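Local coordinates for protein short-chain dehydrogenase/reductase SDR (Paraburkholderia phymatum, PDB 5VA8) that binds NADP and belongs to the short-chain dehydrogenase/reductase family, so may act as an NADP(H)-dependent oxidoreductase, at residues Ala116-Ala119 with Asn120-Pro124; Gly249-Gly253 with Gln254-Ile258. All blocks are in the same frame, centred on the assembly; numbering follows the deposited sequence.

Following the chain from the N terminus, helix 110-138 comes first, and contact 1 is one stretch of it, where Ala116-Ala119 runs straight into Asn120-Pro124. Contact 2 comes much later. It covers the loop after helix 233-243 and strand 255-258, the last of the parallel sheet. Each contact is local and closes no long loop. The two follow in series, neither nested nor crossed. The centres of contact 1 and contact 2 are about 20 Å apart, and the two do not touch. Contact 1 sits beside the cofactor and faces the second subunit. Contact 2 joins the sheet edge to helix 233-243 and faces the third subunit.

Contact 1: residues Ala116-Ala119 with Asn120-Pro124; sequences ALEA and NMLTP
Leu117 lies alongside Met121, and both side chains point the same way. The methyl CD2 of Leu117 meets SD of Met121 at 3.9 Å. The Met121 chain is fully extended, with CG anti to the backbone N (chi1 -179°), and carries the sulfur out to the leucine methyl. Leu117 of the second subunit packs on Leu117, and its Trp113 packs on Met121 and Leu122.

Glu118 crosses Leu122 at a slant. A bend at chi2 (-79°) turns its carboxylate toward the leucine. The CD1 methyl of Leu122 sits against the flat face of the carboxylate, about equally far (4.0 Å) from CD, OE1 and OE2 of Glu118. OE1 is hydrogen-bonded to NE2 of His110 of the second subunit.

Asn120 N hydrogen-bonds to Ala116 O at 2.9 Å, as in an alpha-helix. Leu122 N then reaches back five residues to Leu117 O, at 2.8 Å, while Met121 N makes a weak bond to the same oxygen. This is a pi-type turn. Thr123 N likewise reaches back five residues, to Glu118 O, at 2.9 Å, in the carbonyl plane. OG1 of Thr123 grips Glu118 O too, at 2.8 Å, from above that plane. Pro124 has no N-H to give, and the helix is kinked there.

At the start of the wide turn, the Asn120 amide leaves the helix on the cofactor side. Its ND2 is hydrogen-bonded to Gly98 O, and the side chain is about 4 Å from the bound NADP. It also packs on Arg165, which lines the phosphine ligand pocket. A kink at an asparagine of this helix is known in the short-chain dehydrogenases. Asn120 probably matches the asparagine of the family's Asn-Ser-Tyr-Lys tetrad, but the tyrosine and lysine positions probably hold Ser161 and Arg165 here.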
ATOM      1  N   ALA A 116      -5.547  20.494 -14.552  1.00 12.76           N
ATOM      2  CA  ALA A 116      -4.639  19.704 -13.730  1.00 14.26           C
ATOM      3  C   ALA A 116      -4.393  18.346 -14.362  1.00 13.68           C
ATOM      4  O   ALA A 116      -3.254  17.870 -14.397  1.00 12.73           O
ATOM      5  CB  ALA A 116      -5.186  19.543 -12.312  1.00 14.20           C
ATOM      6  N   LEU A 117      -5.454  17.719 -14.875  1.00 11.54           N
ATOM      7  CA  LEU A 117      -5.306  16.436 -15.552  1.00 10.77           C
ATOM      8  C   LEU A 117      -4.424  16.559 -16.796  1.00 12.87           C
ATOM      9  O   LEU A 117      -3.563  15.710 -17.040  1.00 11.87           O
ATOM     10  CB  LEU A 117      -6.687  15.892 -15.903  1.00 12.43           C
ATOM     11  CG  LEU A 117      -7.464  15.400 -14.679  1.00 13.28           C
ATOM     12  CD1 LEU A 117      -8.944  15.243 -14.993  1.00 13.69           C
ATOM     13  CD2 LEU A 117      -6.889  14.081 -14.205  1.00 11.31           C
ATOM     14  N   GLU A 118      -4.606  17.619 -17.587  1.00 13.11           N
ATOM     15  CA  GLU A 118      -3.742  17.799 -18.757  1.00 13.47           C
ATOM     16  C   GLU A 118      -2.282  17.953 -18.351  1.00 15.36           C
ATOM     17  O   GLU A 118      -1.395  17.283 -18.898  1.00 16.66           O
ATOM     18  CB  GLU A 118      -4.195  19.019 -19.569  1.00 14.65           C
ATOM     19  CG  GLU A 118      -5.538  18.872 -20.245  1.00 19.14           C
ATOM     20  CD  GLU A 118      -5.477  18.055 -21.533  1.00 26.61           C
ATOM     21  OE1 GLU A 118      -6.561  17.804 -22.113  1.00 30.04           O
ATOM     22  OE2 GLU A 118      -4.359  17.684 -21.976  1.00 22.71           O
ATOM     23  N   ALA A 119      -2.009  18.828 -17.374  1.00 11.37           N
ATOM     24  CA  ALA A 119      -0.624  19.137 -17.043  1.00 11.93           C
ATOM     25  C   ALA A 119       0.087  17.956 -16.394  1.00 13.71           C
ATOM     26  O   ALA A 119       1.242  17.662 -16.728  1.00 13.18           O
ATOM     27  CB  ALA A 119      -0.556  20.353 -16.120  1.00 14.42           C
ATOM     28  N   ASN A 120      -0.563  17.284 -15.445  1.00 12.76           N
ATOM     29  CA  ASN A 120       0.140  16.378 -14.548  1.00 12.72           C
ATOM     30  C   ASN A 120      -0.249  14.919 -14.733  1.00 13.19           C
ATOM     31  O   ASN A 120       0.244  14.057 -13.988  1.00 13.18           O
ATOM     32  CB  ASN A 120      -0.088  16.813 -13.092  1.00 13.40           C
ATOM     33  CG  ASN A 120       0.278  18.279 -12.864  1.00 14.46           C
ATOM     34  OD1 ASN A 120      -0.555  19.075 -12.451  1.00 17.44           O
ATOM     35  ND2 ASN A 120       1.526  18.636 -13.168  1.00 16.08           N
ATOM     36  N   MET A 121      -1.098  14.619 -15.714  1.00 11.45           N
ATOM     37  CA  MET A 121      -1.407  13.235 -16.058  1.00 12.87           C
ATOM     38  C   MET A 121      -1.302  13.011 -17.562  1.00 11.61           C
ATOM     39  O   MET A 121      -0.523  12.160 -18.005  1.00 12.45           O
ATOM     40  CB  MET A 121      -2.797  12.841 -15.561  1.00 12.38           C
ATOM     41  CG  MET A 121      -3.154  11.397 -15.883  1.00 11.03           C
ATOM     42  SD  MET A 121      -4.829  11.024 -15.377  1.00 12.40           S
ATOM     43  CE  MET A 121      -5.000   9.353 -16.049  1.00 12.01           C
ATOM     44  N   LEU A 122      -2.073  13.759 -18.368  1.00 11.61           N
ATOM     45  CA  LEU A 122      -2.111  13.423 -19.790  1.00  9.85           C
ATOM     46  C   LEU A 122      -0.837  13.848 -20.512  1.00 12.21           C
ATOM     47  O   LEU A 122      -0.431  13.176 -21.466  1.00 12.65           O
ATOM     48  CB  LEU A 122      -3.356  14.031 -20.446  1.00 10.75           C
ATOM     49  CG  LEU A 122      -4.683  13.617 -19.809  1.00 11.83           C
ATOM     50  CD1 LEU A 122      -5.857  14.189 -20.611  1.00 13.73           C
ATOM     51  CD2 LEU A 122      -4.789  12.096 -19.699  1.00 12.10           C
ATOM     52  N   THR A 123      -0.195  14.942 -20.084  1.00 11.97           N
ATOM     53  CA  THR A 123       1.069  15.352 -20.703  1.00 10.76           C
ATOM     54  C   THR A 123       2.149  14.283 -20.541  1.00 12.04           C
ATOM     55  O   THR A 123       2.733  13.866 -21.559  1.00 12.65           O
ATOM     56  CB  THR A 123       1.491  16.727 -20.157  1.00 14.05           C
ATOM     57  OG1 THR A 123       0.688  17.740 -20.782  1.00 14.35           O
ATOM     58  CG2 THR A 123       2.966  17.028 -20.433  1.00 13.89           C
ATOM     59  N   PRO A 124       2.438  13.766 -19.337  1.00 11.47           N
ATOM     60  CA  PRO A 124       3.415  12.668 -19.253  1.00 12.02           C
ATOM     61  C   PRO A 124       3.032  11.453 -20.074  1.00 12.61           C
ATOM     62  O   PRO A 124       3.905  10.817 -20.678  1.00 12.82           O
ATOM     63  CB  PRO A 124       3.441  12.319 -17.756  1.00 12.31           C
ATOM     64  CG  PRO A 124       2.903  13.499 -17.065  1.00 14.81           C
ATOM     65  CD  PRO A 124       2.013  14.249 -18.010  1.00 11.58           C
TER

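Contact 2: residues Gly249-Gly253 with Gln254-Ile258; sequences GYITG and QNWLI
The indole of Trp256 and the amide of Gln254 are the two flat groups, and Ile251 touches both residues. Its CD1 approaches the indole obliquely and meets CZ2 of Trp256 at 3.8 Å. The two side chains cross at about a right angle. The indole also stacks on Trp256 of the third subunit, and Phe242 and Leu243 of helix 233-243 pack against it.

The other branch of Ile251, CG2, meets CG of Gln254 at 3.7 Å, again with the side chains at roughly a right angle. The Gln254 chain is bent at chi2 (-47°), which turns the amide back onto the loop before it. There NE2 of Gln254 gives a nearly straight hydrogen bond to Thr252 O, at 2.9 Å. The acceptor lies in the amide plane, but the donor sits above the plane of the Thr252 carbonyl. The side chain thus folds back across Gly253, whose phi is positive (70°), to the carbonyl before it.

Asn187 on strand 184-191 hydrogen-bonds through ND2 to Ile251 O and through OD1 to Gln254 N, and so ties the loop to the neighbouring strand. Gly253 starts the backbone pairing with that strand. The sequence Tyr-Ile-Thr-Gly-Gln leading into the last strand is a familiar short-chain dehydrogenase pattern. This edge of the Rossmann-type sheet meets its counterpart across one of the subunit interfaces typical of the family's tetramers.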
ATOM      1  N   GLY A 249      18.170  -1.345 -14.049  1.00 13.32           N
ATOM      2  CA  GLY A 249      17.343  -1.992 -15.058  1.00 15.13           C
ATOM      3  C   GLY A 249      16.363  -3.023 -14.524  1.00 15.25           C
ATOM      4  O   GLY A 249      15.521  -3.496 -15.294  1.00 15.64           O
ATOM      5  N   TYR A 250      16.460  -3.393 -13.246  1.00 11.77           N
ATOM      6  CA  TYR A 250      15.526  -4.332 -12.633  1.00 11.54           C
ATOM      7  C   TYR A 250      14.533  -3.622 -11.721  1.00 11.32           C
ATOM      8  O   TYR A 250      13.829  -4.282 -10.949  1.00 14.39           O
ATOM      9  CB  TYR A 250      16.284  -5.417 -11.855  1.00 10.93           C
ATOM     10  CG  TYR A 250      15.626  -6.778 -11.876  1.00 11.57           C
ATOM     11  CD1 TYR A 250      15.279  -7.380 -13.085  1.00 13.42           C
ATOM     12  CD2 TYR A 250      15.405  -7.492 -10.695  1.00 12.11           C
ATOM     13  CE1 TYR A 250      14.692  -8.644 -13.123  1.00 12.47           C
ATOM     14  CE2 TYR A 250      14.818  -8.761 -10.717  1.00 11.42           C
ATOM     15  CZ  TYR A 250      14.474  -9.330 -11.946  1.00 12.96           C
ATOM     16  OH  TYR A 250      13.900 -10.581 -11.973  1.00 14.79           O
ATOM     17  N   ILE A 251      14.469  -2.296 -11.803  1.00 11.00           N
ATOM     18  CA  ILE A 251      13.524  -1.479 -11.047  1.00 10.42           C
ATOM     19  C   ILE A 251      12.545  -0.902 -12.057  1.00 11.01           C
ATOM     20  O   ILE A 251      12.932  -0.078 -12.900  1.00 11.83           O
ATOM     21  CB  ILE A 251      14.238  -0.360 -10.274  1.00 12.11           C
ATOM     22  CG1 ILE A 251      15.305  -0.942  -9.336  1.00 12.91           C
ATOM     23  CG2 ILE A 251      13.228   0.488  -9.503  1.00 12.52           C
ATOM     24  CD1 ILE A 251      16.267   0.092  -8.756  1.00 15.35           C
ATOM     25  N   THR A 252      11.288  -1.342 -12.010  1.00 10.73           N
ATOM     26  CA  THR A 252      10.286  -0.711 -12.862  1.00 10.88           C
ATOM     27  C   THR A 252       8.920  -0.754 -12.191  1.00 12.55           C
ATOM     28  O   THR A 252       8.640  -1.620 -11.354  1.00 13.02           O
ATOM     29  CB  THR A 252      10.230  -1.337 -14.265  1.00 12.26           C
ATOM     30  OG1 THR A 252       9.509  -0.447 -15.122  1.00 11.13           O
ATOM     31  CG2 THR A 252       9.536  -2.728 -14.266  1.00 12.91           C
ATOM     32  N   GLY A 253       8.086   0.225 -12.539  1.00 11.52           N
ATOM     33  CA  GLY A 253       6.789   0.329 -11.897  1.00 11.87           C
ATOM     34  C   GLY A 253       6.842   0.753 -10.447  1.00 10.32           C
ATOM     35  O   GLY A 253       5.871   0.534  -9.717  1.00 12.68           O
ATOM     36  N   GLN A 254       7.945   1.346 -10.006  1.00 10.14           N
ATOM     37  CA  GLN A 254       8.132   1.667  -8.596  1.00 10.74           C
ATOM     38  C   GLN A 254       7.893   3.145  -8.330  1.00 12.92           C
ATOM     39  O   GLN A 254       8.179   4.010  -9.168  1.00 13.75           O
ATOM     40  CB  GLN A 254       9.535   1.279  -8.130  1.00 11.95           C
ATOM     41  CG  GLN A 254       9.789  -0.239  -8.235  1.00 10.89           C
ATOM     42  CD  GLN A 254       8.638  -1.071  -7.666  1.00 12.48           C
ATOM     43  OE1 GLN A 254       8.303  -0.959  -6.477  1.00 14.38           O
ATOM     44  NE2 GLN A 254       8.018  -1.889  -8.513  1.00 12.73           N
ATOM     45  N   ASN A 255       7.357   3.414  -7.142  1.00 12.67           N
ATOM     46  CA  ASN A 255       7.103   4.764  -6.655  1.00 10.73           C
ATOM     47  C   ASN A 255       8.117   5.034  -5.556  1.00 13.12           C
ATOM     48  O   ASN A 255       7.986   4.517  -4.445  1.00 17.84           O
ATOM     49  CB  ASN A 255       5.666   4.879  -6.161  1.00 12.44           C
ATOM     50  CG  ASN A 255       4.689   4.846  -7.305  1.00 11.61           C
ATOM     51  OD1 ASN A 255       4.475   5.855  -7.971  1.00 11.96           O
ATOM     52  ND2 ASN A 255       4.133   3.669  -7.588  1.00 13.84           N
ATOM     53  N   TRP A 256       9.136   5.831  -5.873  1.00 12.46           N
ATOM     54  CA  TRP A 256      10.201   6.143  -4.920  1.00 13.29           C
ATOM     55  C   TRP A 256       9.843   7.437  -4.207  1.00 14.02           C
ATOM     56  O   TRP A 256       9.894   8.513  -4.805  1.00 13.58           O
ATOM     57  CB  TRP A 256      11.548   6.285  -5.623  1.00 14.10           C
ATOM     58  CG  TRP A 256      12.297   4.993  -5.841  1.00 14.09           C
ATOM     59  CD1 TRP A 256      11.824   3.733  -5.697  1.00 16.09           C
ATOM     60  CD2 TRP A 256      13.671   4.872  -6.225  1.00 14.65           C
ATOM     61  NE1 TRP A 256      12.828   2.812  -5.972  1.00 16.12           N
ATOM     62  CE2 TRP A 256      13.970   3.494  -6.291  1.00 16.83           C
ATOM     63  CE3 TRP A 256      14.680   5.797  -6.502  1.00 17.79           C
ATOM     64  CZ2 TRP A 256      15.239   3.021  -6.631  1.00 18.91           C
ATOM     65  CZ3 TRP A 256      15.940   5.322  -6.841  1.00 25.74           C
ATOM     66  CH2 TRP A 256      16.202   3.951  -6.903  1.00 20.69           C
ATOM     67  N   LEU A 257       9.502   7.336  -2.928  1.00 14.47           N
ATOM     68  CA  LEU A 257       9.153   8.502  -2.128  1.00 13.81           C
ATOM     69  C   LEU A 257      10.423   9.053  -1.487  1.00 10.88           C
ATOM     70  O   LEU A 257      11.145   8.322  -0.795  1.00 14.34           O
ATOM     71  CB  LEU A 257       8.122   8.102  -1.076  1.00 13.13           C
ATOM     72  CG  LEU A 257       7.636   9.143  -0.083  1.00 13.73           C
ATOM     73  CD1 LEU A 257       6.897  10.257  -0.800  1.00 12.69           C
ATOM     74  CD2 LEU A 257       6.743   8.454   0.944  1.00 16.44           C
ATOM     75  N   ILE A 258      10.702  10.329  -1.730  1.00 14.03           N
ATOM     76  CA  ILE A 258      11.904  10.988  -1.222  1.00 12.67           C
ATOM     77  C   ILE A 258      11.399  12.148  -0.373  1.00 12.68           C
ATOM     78  O   ILE A 258      11.152  13.250  -0.885  1.00 14.90           O
ATOM     79  CB  ILE A 258      12.831  11.465  -2.343  1.00 16.37           C
ATOM     80  CG1 ILE A 258      13.136  10.318  -3.307  1.00 25.78           C
ATOM     81  CG2 ILE A 258      14.142  11.997  -1.779  1.00 16.95           C
ATOM     82  CD1 ILE A 258      14.155  10.686  -4.348  1.00 24.43           C
TER